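PDB 1W2W: methylthioribose-1-phosphate isomerase from Saccharomyces cerevisiae, which catalyses the interconversion of methylthioribose-1-phosphate and methylthioribulose-1-phosphate in the methionine salvage pathway. Local coordinates for residues A[36-41]-A[65-70]. Sequence-based numbering, arbitrary orientation.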
ATOM      1  N   HIS A  36      -7.300  12.094  31.799  1.00 16.09           N
ATOM      2  CA  HIS A  36      -7.681  12.889  32.968  1.00 16.53           C
ATOM      3  C   HIS A  36      -8.219  14.264  32.589  1.00 16.13           C
ATOM      4  O   HIS A  36      -9.101  14.807  33.265  1.00 16.35           O
ATOM      5  CB  HIS A  36      -6.494  13.016  33.935  1.00 16.94           C
ATOM      6  CG  HIS A  36      -6.039  11.701  34.495  1.00 18.96           C
ATOM      7  ND1 HIS A  36      -6.827  10.938  35.326  1.00 20.21           N
ATOM      8  CD2 HIS A  36      -4.883  11.015  34.337  1.00 20.02           C
ATOM      9  CE1 HIS A  36      -6.177   9.835  35.658  1.00 22.34           C
ATOM     10  NE2 HIS A  36      -4.996   9.857  35.069  1.00 20.40           N
ATOM     11  N   THR A  37      -7.683  14.835  31.518  1.00 16.07           N
ATOM     12  CA  THR A  37      -8.034  16.197  31.137  1.00 16.08           C
ATOM     13  C   THR A  37      -8.243  16.328  29.645  1.00 16.04           C
ATOM     14  O   THR A  37      -7.993  15.383  28.880  1.00 16.49           O
ATOM     15  CB  THR A  37      -6.917  17.170  31.528  1.00 16.81           C
ATOM     16  OG1 THR A  37      -5.793  16.963  30.653  1.00 18.04           O
ATOM     17  CG2 THR A  37      -6.398  16.847  32.927  1.00 15.32           C
ATOM     18  N   ILE A  38      -8.678  17.516  29.240  1.00 14.59           N
ATOM     19  CA  ILE A  38      -8.876  17.786  27.823  1.00 15.52           C
ATOM     20  C   ILE A  38      -7.542  17.755  27.087  1.00 15.05           C
ATOM     21  O   ILE A  38      -7.484  17.430  25.895  1.00 15.48           O
ATOM     22  CB  ILE A  38      -9.649  19.101  27.627  1.00 14.23           C
ATOM     23  CG1 ILE A  38     -11.096  18.887  28.102  1.00 14.88           C
ATOM     24  CG2 ILE A  38      -9.672  19.508  26.153  1.00 15.15           C
ATOM     25  CD1 ILE A  38     -11.924  20.165  28.215  1.00 15.50           C
ATOM     26  N   ASP A  39      -6.452  18.055  27.790  1.00 16.15           N
ATOM     27  CA  ASP A  39      -5.148  17.955  27.134  1.00 15.07           C
ATOM     28  C   ASP A  39      -4.855  16.516  26.743  1.00 16.00           C
ATOM     29  O   ASP A  39      -4.219  16.285  25.718  1.00 14.87           O
ATOM     30  CB  ASP A  39      -4.002  18.477  28.006  1.00 17.41           C
ATOM     31  CG  ASP A  39      -4.138  19.941  28.318  1.00 19.30           C
ATOM     32  OD1 ASP A  39      -4.055  20.757  27.375  1.00 22.99           O
ATOM     33  OD2 ASP A  39      -4.343  20.357  29.472  1.00 23.07           O
ATOM     34  N   ASP A  40      -5.303  15.562  27.560  1.00 14.17           N
ATOM     35  CA  ASP A  40      -5.069  14.146  27.278  1.00 15.19           C
ATOM     36  C   ASP A  40      -5.906  13.717  26.076  1.00 14.63           C
ATOM     37  O   ASP A  40      -5.420  13.013  25.194  1.00 13.84           O
ATOM     38  CB  ASP A  40      -5.440  13.282  28.479  1.00 14.91           C
ATOM     39  CG  ASP A  40      -4.551  13.540  29.683  1.00 18.48           C
ATOM     40  OD1 ASP A  40      -3.383  13.968  29.497  1.00 17.92           O
ATOM     41  OD2 ASP A  40      -4.946  13.340  30.851  1.00 18.34           O
ATOM     42  N   GLY A  41      -7.162  14.146  26.064  1.00 14.17           N
ATOM     43  CA  GLY A  41      -8.055  13.891  24.949  1.00 14.32           C
ATOM     44  C   GLY A  41      -7.465  14.435  23.663  1.00 15.42           C
ATOM     45  O   GLY A  41      -7.396  13.733  22.653  1.00 14.39           O
ATOM     46  N   LEU A  65     -15.466  15.345  30.510  1.00 13.99           N
ATOM     47  CA  LEU A  65     -16.027  14.874  31.771  1.00 13.32           C
ATOM     48  C   LEU A  65     -14.941  14.595  32.812  1.00 13.66           C
ATOM     49  O   LEU A  65     -15.073  15.005  33.967  1.00 14.04           O
ATOM     50  CB  LEU A  65     -16.933  13.650  31.572  1.00 13.05           C
ATOM     51  CG  LEU A  65     -17.509  13.024  32.857  1.00 12.16           C
ATOM     52  CD1 LEU A  65     -18.421  14.016  33.595  1.00 13.83           C
ATOM     53  CD2 LEU A  65     -18.276  11.747  32.533  1.00 12.74           C
ATOM     54  N   THR A  66     -13.867  13.908  32.442  1.00 12.85           N
ATOM     55  CA  THR A  66     -12.802  13.690  33.424  1.00 14.00           C
ATOM     56  C   THR A  66     -12.213  15.018  33.897  1.00 14.66           C
ATOM     57  O   THR A  66     -11.852  15.150  35.071  1.00 15.82           O
ATOM     58  CB  THR A  66     -11.678  12.757  32.906  1.00 13.63           C
ATOM     59  OG1 THR A  66     -11.172  13.236  31.658  1.00 13.96           O
ATOM     60  CG2 THR A  66     -12.204  11.373  32.583  1.00 15.13           C
ATOM     61  N   GLU A  67     -12.118  15.995  32.996  1.00 13.71           N
ATOM     62  CA  GLU A  67     -11.588  17.305  33.368  1.00 15.37           C
ATOM     63  C   GLU A  67     -12.481  18.000  34.393  1.00 16.44           C
ATOM     64  O   GLU A  67     -11.992  18.517  35.406  1.00 16.57           O
ATOM     65  CB  GLU A  67     -11.357  18.216  32.160  1.00 15.19           C
ATOM     66  CG  GLU A  67     -10.883  19.602  32.582  1.00 14.88           C
ATOM     67  CD  GLU A  67     -10.037  20.280  31.531  1.00 16.19           C
ATOM     68  OE1 GLU A  67     -10.208  21.499  31.326  1.00 16.44           O
ATOM     69  OE2 GLU A  67      -9.198  19.596  30.907  1.00 16.67           O
ATOM     70  N   VAL A  68     -13.790  18.021  34.154  1.00 16.91           N
ATOM     71  CA  VAL A  68     -14.652  18.752  35.080  1.00 18.25           C
ATOM     72  C   VAL A  68     -14.734  18.044  36.422  1.00 18.07           C
ATOM     73  O   VAL A  68     -14.879  18.684  37.472  1.00 16.86           O
ATOM     74  CB  VAL A  68     -16.047  19.053  34.507  1.00 19.29           C
ATOM     75  CG1 VAL A  68     -15.944  19.892  33.230  1.00 20.64           C
ATOM     76  CG2 VAL A  68     -16.803  17.787  34.276  1.00 19.63           C
ATOM     77  N   GLN A  69     -14.627  16.718  36.404  1.00 16.65           N
ATOM     78  CA  GLN A  69     -14.626  15.974  37.659  1.00 16.93           C
ATOM     79  C   GLN A  69     -13.336  16.152  38.435  1.00 18.55           C
ATOM     80  O   GLN A  69     -13.349  16.191  39.667  1.00 18.99           O
ATOM     81  CB  GLN A  69     -14.951  14.498  37.436  1.00 16.22           C
ATOM     82  CG  GLN A  69     -16.327  14.348  36.794  1.00 14.22           C
ATOM     83  CD  GLN A  69     -16.864  12.942  36.858  1.00 14.77           C
ATOM     84  OE1 GLN A  69     -16.093  11.975  36.859  1.00 13.98           O
ATOM     85  NE2 GLN A  69     -18.183  12.814  36.923  1.00 15.08           N
ATOM     86  N   LEU A  70     -12.227  16.276  37.717  1.00 19.00           N
ATOM     87  CA  LEU A  70     -10.943  16.537  38.354  1.00 21.25           C
ATOM     88  C   LEU A  70     -10.929  17.914  39.024  1.00 22.56           C
ATOM     89  O   LEU A  70     -10.437  18.062  40.143  1.00 22.98           O
ATOM     90  CB  LEU A  70      -9.806  16.426  37.332  1.00 20.87           C
ATOM     91  CG  LEU A  70      -8.368  16.604  37.830  1.00 21.53           C
ATOM     92  CD1 LEU A  70      -8.103  15.747  39.047  1.00 21.99           C
ATOM     93  CD2 LEU A  70      -7.365  16.280  36.725  1.00 22.05           C
TER
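His36 meets helix 53-73 through its backbone: its O lies 3.3 Å from Thr66 CB and 3.5 Å from Glu67 CA, the latter a CH···O contact. The hydroxyl of Thr66 is bonded to the carbonyl of Ser63 in its own helix. Thr37 rests CG2 on Leu70 CD2, 4.0 Å away, and is the N-cap of helix 38-46. With OG1 set between its backbone N and carbonyl carbon (chi1 72°), it accepts weak bonds from the amides of Asp39 and Asp40; Asp40 OD2 accepts in return from the Thr37 amide, completing a capping box, and also from that of His36. The first-turn amide of Ile38 is bound by Glu67 OE2 at 2.7 Å and nearly straight (173°), on the anti side of the carboxylate and somewhat out of its plane. Ile38 CD1 packs 3.8 Å from Glu67 CD, the side chains crossing at about a right angle. Glu67 OE1 forms a salt bridge with Arg98 and a hydrogen bond with the Tyr83 hydroxyl. An alanine in place of Glu67 would probably leave the Ile38 amide without its acceptor and Arg98 without one carboxylate partner, Asp39 being another. Through Arg98 and Leu95, helix 88-103 joins this junction in the isomerase's N-terminal part, where the turn after strand 32-34 enters helix 38-46 against helix 53-73.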